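Local coordinates for chicken beta-microseminoprotein-like 3 (PDB 6RWC), which is of unknown function but belongs to the beta-microseminoprotein (PSP-94) family as an egg-specific paralog present in chicken egg white, at residues 34-38 / 39-43. Residues are numbered along the deposited sequence; the frame is centred on the assembly and turned at random.
Sequences KCKMN and AMVCC
Lys34 and Val41 face each other as a hydrogen-bonded antiparallel pair with reciprocal backbone bonds: Lys34 N donates to Val41 O (2.9 Å) and Val41 N returns a straighter bond to Lys34 O (3.0 Å, 170° at the hydrogen). Lys34 O receives a CA-H...O contact from Met40 CA at 3.5 Å, and CG1 of Val41 closes over the same oxygen at 3.4 Å. A chi1 of 45° sets that methyl between the backbone N and the carbonyl carbon, turning it back toward Lys34 and Lys36. This is the closely packed part. Toward the turn the pairing slackens: Lys36 N reaches Ala39 O at 3.0 Å, with the donor 35° out of the carbonyl plane. The side chains of Lys36 and Val41 lie side by side, CG of Lys36 4.2 Å from Val41 CG1.

The solvent side is looser. The extended chain of Lys34 and the twice-bent chain of Lys36 lead away from strand 39-44, and both NZ atoms hydrogen-bond one oxygen of a pentaethylene glycol, probably from the crystallisation liquor, while Met37 and Asn38 stand exposed at the tip. On the face of Cys35 and Met40, a non-hydrogen-bonded pair, CA atoms 4.5 Å apart, Cys35 is buried and disulfide-linked to Cys12, and Met40 touches Trp25 and Arg5. The arrangement is a beta hairpin joining the two central strands of the four-stranded antiparallel sheet in this disulfide-rich beta-microseminoprotein fold.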
# COMPACT_ATOMS: atom_id res chain seq x y z
N LYS A 34 -11.31 2.03 -2.11
CA LYS A 34 -12.37 2.98 -2.44
C LYS A 34 -13.63 2.21 -2.80
O LYS A 34 -13.58 1.24 -3.56
CB LYS A 34 -11.96 3.90 -3.59
CG LYS A 34 -13.01 4.96 -3.90
CD LYS A 34 -12.46 6.06 -4.79
CE LYS A 34 -13.47 7.19 -4.93
NZ LYS A 34 -12.93 8.31 -5.76
N CYS A 35 -14.75 2.65 -2.25
CA CYS A 35 -16.05 2.05 -2.54
C CYS A 35 -16.67 2.76 -3.74
O CYS A 35 -17.15 3.89 -3.61
CB CYS A 35 -16.96 2.12 -1.32
SG CYS A 35 -18.55 1.32 -1.58
N LYS A 36 -16.65 2.11 -4.89
CA LYS A 36 -17.25 2.63 -6.11
C LYS A 36 -18.57 1.93 -6.36
O LYS A 36 -18.86 0.86 -5.81
CB LYS A 36 -16.31 2.46 -7.30
CG LYS A 36 -14.96 3.13 -7.12
CD LYS A 36 -15.07 4.65 -7.16
CE LYS A 36 -15.40 5.14 -8.56
NZ LYS A 36 -15.57 6.62 -8.60
N MET A 37 -19.39 2.54 -7.22
CA MET A 37 -20.73 2.02 -7.49
C MET A 37 -20.68 0.60 -8.02
O MET A 37 -21.55 -0.22 -7.71
CB MET A 37 -21.46 2.93 -8.47
CG MET A 37 -21.81 4.30 -7.91
SD MET A 37 -23.59 4.55 -7.82
CE MET A 37 -23.67 6.31 -7.53
N ASN A 38 -19.68 0.28 -8.84
CA ASN A 38 -19.58 -1.07 -9.39
C ASN A 38 -19.03 -2.06 -8.37
O ASN A 38 -19.57 -3.17 -8.24
CB ASN A 38 -18.72 -1.07 -10.65
CG ASN A 38 -19.48 -0.63 -11.88
OD1 ASN A 38 -19.12 0.34 -12.55
ND2 ASN A 38 -20.56 -1.35 -12.19
N ALA A 39 -17.99 -1.68 -7.64
CA ALA A 39 -17.35 -2.60 -6.71
C ALA A 39 -16.42 -1.83 -5.79
O ALA A 39 -16.16 -0.64 -5.98
CB ALA A 39 -16.58 -3.70 -7.44
N MET A 40 -15.93 -2.53 -4.77
CA MET A 40 -14.84 -2.03 -3.95
C MET A 40 -13.51 -2.36 -4.62
O MET A 40 -13.32 -3.47 -5.12
CB MET A 40 -14.89 -2.64 -2.55
CG MET A 40 -13.74 -2.23 -1.64
SD MET A 40 -13.74 -3.07 -0.05
CE MET A 40 -13.44 -4.76 -0.55
N VAL A 41 -12.60 -1.39 -4.64
CA VAL A 41 -11.29 -1.56 -5.25
C VAL A 41 -10.24 -1.24 -4.20
O VAL A 41 -10.22 -0.13 -3.65
CB VAL A 41 -11.12 -0.68 -6.50
CG1 VAL A 41 -11.63 0.73 -6.25
CG2 VAL A 41 -9.67 -0.66 -6.94
N CYS A 42 -9.36 -2.20 -3.92
CA CYS A 42 -8.28 -2.04 -2.96
C CYS A 42 -6.95 -2.30 -3.66
O CYS A 42 -6.75 -3.37 -4.24
CB CYS A 42 -8.44 -3.00 -1.77
SG CYS A 42 -9.95 -2.80 -0.79
N CYS A 43 -6.04 -1.33 -3.59
CA CYS A 43 -4.74 -1.42 -4.22
C CYS A 43 -3.64 -1.32 -3.17
O CYS A 43 -3.75 -0.54 -2.22
CB CYS A 43 -4.55 -0.32 -5.28
SG CYS A 43 -5.82 -0.27 -6.56